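Local coordinates for endonuclease V (Bacillus subtilis, PDB 3GA2), which probably repairs deaminated DNA, using magnesium to cut double-stranded DNA at the second phosphodiester bond 3' to a deoxyinosine, at residues L47-C61 and E225-H237. The protein carries 1 engineered substitution. Residues are numbered along the deposited sequence; the frame is centred on the assembly and turned at random.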
# COMPACT_ATOMS: atom_id res chain seq x y z
N LEU A 47 7.73 -1.55 -2.91
CA LEU A 47 9.08 -1.13 -2.54
C LEU A 47 9.93 -2.37 -2.29
O LEU A 47 9.44 -3.37 -1.76
CB LEU A 47 9.01 -0.30 -1.26
CG LEU A 47 10.03 0.79 -0.93
CD1 LEU A 47 11.37 0.50 -1.60
CD2 LEU A 47 9.48 2.11 -1.39
N ALA A 48 11.20 -2.31 -2.68
CA ALA A 48 12.13 -3.42 -2.48
C ALA A 48 13.43 -2.90 -1.89
O ALA A 48 13.88 -1.81 -2.24
CB ALA A 48 12.40 -4.13 -3.80
N TYR A 49 14.03 -3.68 -1.00
CA TYR A 49 15.28 -3.28 -0.34
C TYR A 49 16.36 -4.35 -0.47
O TYR A 49 16.06 -5.51 -0.72
CB TYR A 49 15.03 -3.01 1.15
CG TYR A 49 13.83 -2.13 1.41
CD1 TYR A 49 12.54 -2.64 1.35
CD2 TYR A 49 14.00 -0.78 1.71
CE1 TYR A 49 11.43 -1.82 1.57
CE2 TYR A 49 12.90 0.05 1.93
CZ TYR A 49 11.62 -0.48 1.86
OH TYR A 49 10.53 0.33 2.06
N TRP A 50 17.61 -3.93 -0.28
CA TRP A 50 18.74 -4.84 -0.36
C TRP A 50 19.98 -4.20 0.25
O TRP A 50 20.11 -2.98 0.27
CB TRP A 50 19.02 -5.19 -1.82
CG TRP A 50 19.65 -4.07 -2.58
CD1 TRP A 50 20.98 -3.89 -2.82
CD2 TRP A 50 18.98 -2.95 -3.17
NE1 TRP A 50 21.18 -2.72 -3.52
CE2 TRP A 50 19.97 -2.13 -3.75
CE3 TRP A 50 17.63 -2.57 -3.26
CZ2 TRP A 50 19.65 -0.94 -4.41
CZ3 TRP A 50 17.32 -1.38 -3.92
CH2 TRP A 50 18.33 -0.58 -4.49
N GLU A 51 20.89 -5.04 0.75
CA GLU A 51 22.13 -4.57 1.36
C GLU A 51 23.08 -4.10 0.27
O GLU A 51 23.18 -4.72 -0.79
CB GLU A 51 22.78 -5.71 2.16
CG GLU A 51 23.01 -6.98 1.35
CD GLU A 51 23.73 -8.06 2.14
OE1 GLU A 51 24.90 -7.84 2.53
OE2 GLU A 51 23.13 -9.14 2.37
N GLN A 52 23.78 -3.00 0.52
CA GLN A 52 24.72 -2.47 -0.47
C GLN A 52 25.83 -1.62 0.13
O GLN A 52 25.59 -0.52 0.65
CB GLN A 52 23.96 -1.65 -1.52
CG GLN A 52 24.79 -1.24 -2.72
CD GLN A 52 25.34 -2.44 -3.47
OE1 GLN A 52 24.58 -3.28 -3.95
NE2 GLN A 52 26.66 -2.51 -3.58
N ASP A 53 27.06 -2.13 0.06
CA ASP A 53 28.24 -1.44 0.57
C ASP A 53 28.11 -1.08 2.05
O ASP A 53 28.80 -0.19 2.54
CB ASP A 53 28.48 -0.17 -0.25
CG ASP A 53 29.87 0.41 -0.03
OD1 ASP A 53 30.86 -0.28 -0.37
OD2 ASP A 53 29.97 1.54 0.47
N GLY A 54 27.23 -1.78 2.76
CA GLY A 54 27.05 -1.50 4.17
C GLY A 54 25.87 -0.60 4.48
O GLY A 54 25.53 -0.40 5.65
N GLU A 55 25.24 -0.05 3.45
CA GLU A 55 24.09 0.82 3.64
C GLU A 55 22.85 0.24 2.99
O GLU A 55 22.92 -0.35 1.91
CB GLU A 55 24.37 2.22 3.08
CG GLU A 55 25.51 2.96 3.76
CD GLU A 55 26.86 2.46 3.32
OE1 GLU A 55 27.87 2.84 3.95
OE2 GLU A 55 26.92 1.71 2.32
N PRO A 56 21.68 0.40 3.63
CA PRO A 56 20.41 -0.11 3.11
C PRO A 56 19.80 0.79 2.03
O PRO A 56 19.72 2.00 2.21
CB PRO A 56 19.55 -0.18 4.36
CG PRO A 56 19.98 1.06 5.09
CD PRO A 56 21.49 1.02 4.96
N TYR A 57 19.38 0.18 0.93
CA TYR A 57 18.77 0.93 -0.16
C TYR A 57 17.35 0.47 -0.44
O TYR A 57 16.90 -0.57 0.05
CB TYR A 57 19.58 0.79 -1.45
CG TYR A 57 20.89 1.54 -1.45
CD1 TYR A 57 21.99 1.07 -0.73
CD2 TYR A 57 21.04 2.72 -2.18
CE1 TYR A 57 23.21 1.75 -0.74
CE2 TYR A 57 22.25 3.41 -2.19
CZ TYR A 57 23.33 2.92 -1.47
OH TYR A 57 24.53 3.60 -1.49
N GLY A 58 16.64 1.26 -1.24
CA GLY A 58 15.27 0.92 -1.58
C GLY A 58 14.82 1.49 -2.91
O GLY A 58 15.23 2.59 -3.30
N VAL A 59 13.99 0.74 -3.61
CA VAL A 59 13.47 1.19 -4.90
C VAL A 59 11.95 1.07 -4.90
O VAL A 59 11.40 -0.01 -4.67
CB VAL A 59 14.01 0.34 -6.06
CG1 VAL A 59 13.45 0.84 -7.38
CG2 VAL A 59 15.52 0.41 -6.09
N CYS A 60 11.28 2.19 -5.15
CA CYS A 60 9.83 2.20 -5.19
C CYS A 60 9.36 2.30 -6.63
O CYS A 60 9.82 3.17 -7.37
CB CYS A 60 9.26 3.39 -4.41
SG CYS A 60 7.48 3.67 -4.72
N CYS A 61 8.47 1.40 -7.02
CA CYS A 61 7.92 1.41 -8.37
C CYS A 61 6.42 1.66 -8.31
O CYS A 61 5.72 1.15 -7.44
CB CYS A 61 8.14 0.07 -9.07
SG CYS A 61 9.83 -0.32 -9.54
N GLU A 225 8.31 -5.43 -10.77
CA GLU A 225 9.17 -4.37 -11.28
C GLU A 225 10.23 -3.96 -10.25
O GLU A 225 11.39 -3.72 -10.61
CB GLU A 225 8.33 -3.15 -11.67
CG GLU A 225 9.11 -2.06 -12.36
CD GLU A 225 9.47 -2.40 -13.80
OE1 GLU A 225 10.48 -1.87 -14.29
OE2 GLU A 225 8.73 -3.18 -14.44
N THR A 226 9.85 -3.89 -8.98
CA THR A 226 10.78 -3.53 -7.92
C THR A 226 11.86 -4.60 -7.79
O THR A 226 13.02 -4.30 -7.48
CB THR A 226 10.07 -3.40 -6.56
OG1 THR A 226 9.44 -4.64 -6.22
CG2 THR A 226 9.02 -2.31 -6.60
N HIS A 227 11.50 -5.85 -8.05
CA HIS A 227 12.45 -6.95 -7.95
C HIS A 227 13.46 -6.94 -9.09
O HIS A 227 14.65 -7.17 -8.87
CB HIS A 227 11.71 -8.29 -7.92
CG HIS A 227 10.94 -8.51 -6.65
ND1 HIS A 227 10.01 -9.51 -6.51
CD2 HIS A 227 10.97 -7.85 -5.47
CE1 HIS A 227 9.49 -9.46 -5.29
NE2 HIS A 227 10.06 -8.47 -4.64
N VAL A 228 12.98 -6.68 -10.31
CA VAL A 228 13.86 -6.64 -11.47
C VAL A 228 14.81 -5.45 -11.39
O VAL A 228 15.97 -5.55 -11.76
CB VAL A 228 13.05 -6.59 -12.79
CG1 VAL A 228 12.22 -5.32 -12.86
CG2 VAL A 228 13.99 -6.68 -13.98
N LEU A 229 14.31 -4.31 -10.91
CA LEU A 229 15.16 -3.13 -10.78
C LEU A 229 16.20 -3.34 -9.69
O LEU A 229 17.35 -2.94 -9.84
CB LEU A 229 14.33 -1.89 -10.46
CG LEU A 229 13.67 -1.16 -11.63
CD1 LEU A 229 12.72 -0.11 -11.08
CD2 LEU A 229 14.73 -0.51 -12.52
N ARG A 230 15.79 -3.96 -8.59
CA ARG A 230 16.71 -4.22 -7.49
C ARG A 230 17.83 -5.13 -7.98
O ARG A 230 19.01 -4.88 -7.72
CB ARG A 230 16.00 -4.89 -6.31
CG ARG A 230 16.95 -5.33 -5.20
CD ARG A 230 16.20 -5.90 -4.00
NE ARG A 230 15.40 -7.07 -4.34
CZ ARG A 230 14.62 -7.71 -3.47
NH1 ARG A 230 14.55 -7.30 -2.22
NH2 ARG A 230 13.91 -8.76 -3.87
N THR A 231 17.46 -6.19 -8.70
CA THR A 231 18.43 -7.14 -9.23
C THR A 231 19.38 -6.43 -10.18
O THR A 231 20.57 -6.75 -10.24
CB THR A 231 17.75 -8.30 -10.00
OG1 THR A 231 16.77 -8.93 -9.16
CG2 THR A 231 18.77 -9.34 -10.43
N PHE A 232 18.86 -5.46 -10.93
CA PHE A 232 19.68 -4.71 -11.86
C PHE A 232 20.73 -3.91 -11.12
O PHE A 232 21.92 -3.98 -11.44
CB PHE A 232 18.80 -3.79 -12.71
CG PHE A 232 19.58 -2.88 -13.62
CD1 PHE A 232 19.90 -1.59 -13.23
CD2 PHE A 232 19.99 -3.32 -14.88
CE1 PHE A 232 20.61 -0.74 -14.07
CE2 PHE A 232 20.70 -2.48 -15.73
CZ PHE A 232 21.01 -1.18 -15.33
N TYR A 233 20.30 -3.14 -10.13
CA TYR A 233 21.23 -2.32 -9.36
C TYR A 233 22.26 -3.18 -8.63
O TYR A 233 23.44 -2.82 -8.57
CB TYR A 233 20.48 -1.47 -8.34
CG TYR A 233 19.55 -0.44 -8.95
CD1 TYR A 233 20.04 0.52 -9.84
CD2 TYR A 233 18.21 -0.39 -8.59
CE1 TYR A 233 19.20 1.50 -10.36
CE2 TYR A 233 17.36 0.59 -9.10
CZ TYR A 233 17.86 1.53 -9.98
OH TYR A 233 17.04 2.52 -10.47
N GLN A 234 21.83 -4.30 -8.08
CA GLN A 234 22.74 -5.19 -7.36
C GLN A 234 23.87 -5.71 -8.24
O GLN A 234 25.04 -5.60 -7.89
CB GLN A 234 21.97 -6.37 -6.76
CG GLN A 234 21.06 -6.01 -5.60
CD GLN A 234 20.30 -7.21 -5.05
OE1 GLN A 234 19.53 -7.85 -5.76
NE2 GLN A 234 20.52 -7.51 -3.77
N LYS A 235 23.52 -6.26 -9.40
CA LYS A 235 24.51 -6.80 -10.31
C LYS A 235 25.32 -5.72 -11.02
O LYS A 235 26.30 -6.02 -11.71
CB LYS A 235 23.83 -7.73 -11.32
CG LYS A 235 23.14 -8.91 -10.65
CD LYS A 235 22.59 -9.92 -11.64
CE LYS A 235 21.92 -11.07 -10.91
NZ LYS A 235 21.51 -12.16 -11.83
N ASN A 236 24.92 -4.47 -10.84
CA ASN A 236 25.61 -3.34 -11.44
C ASN A 236 26.08 -2.38 -10.36
O ASN A 236 26.14 -1.16 -10.56
CB ASN A 236 24.68 -2.60 -12.40
CG ASN A 236 24.35 -3.43 -13.63
OD1 ASN A 236 23.45 -3.09 -14.40
ND2 ASN A 236 25.08 -4.52 -13.82
N HIS A 237 26.41 -2.93 -9.20
CA HIS A 237 26.88 -2.14 -8.07
C HIS A 237 28.29 -1.60 -8.34
O HIS A 237 28.90 -0.99 -7.47
CB HIS A 237 26.89 -2.99 -6.80
CG HIS A 237 27.65 -4.27 -6.94
ND1 HIS A 237 27.62 -5.26 -5.98
CD2 HIS A 237 28.46 -4.73 -7.92
CE1 HIS A 237 28.38 -6.27 -6.37
NE2 HIS A 237 28.90 -5.97 -7.55
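Trp50 meets Arg230, Tyr233 and Gln234, giving the contact the largest area of any residue. Its indole is wide enough for all three: Gln234 lays CG over the five-membered ring in a CH-pi contact, 3.9 Å from the centroid, while Arg230 CG comes obliquely to within 3.4 Å of Trp50 CE3 and Tyr233 CB lies beside CZ2. With CG between the backbone N and carbonyl carbon (chi1 73°), the indole reaches across to the helix, its other face resting on Tyr57 CB. Replacing Trp50 by an alanine is likely to leave a gap between hairpin and helix, the stems of Arg230 and Gln234 losing the surface they lie on. Further in, branched Val59 sends CG2 to Tyr233 CE2 (3.5 Å) and CG1 to Leu229 CD1 at once, and small, apolar Ala48 lets Thr226 CB approach its CB to 3.7 Å. Thr226 CG2 touches Cys61 CB; Leu229 CD1 and the aliphatic Glu225 CG meet Cys61 SG. The motif is a beta hairpin, closed by a type I' turn from Gln52 to Glu55, with the C-terminal helix running nearly along strand 47-52 (28° between axes) on one face of the RNase H-like sheet; Thr226 also touches Asp46, a predicted magnesium ligand. One hydrogen bond joins the two elements: Arg230, long enough to pass the indole with its methylenes and bent at chi3 (60°), directs charged NH1 to Tyr49 O at 2.8 Å, the oxygen near the guanidinium plane and Ala48 CB over one face. Glu225's carboxylate forms a salt bridge with Lys75.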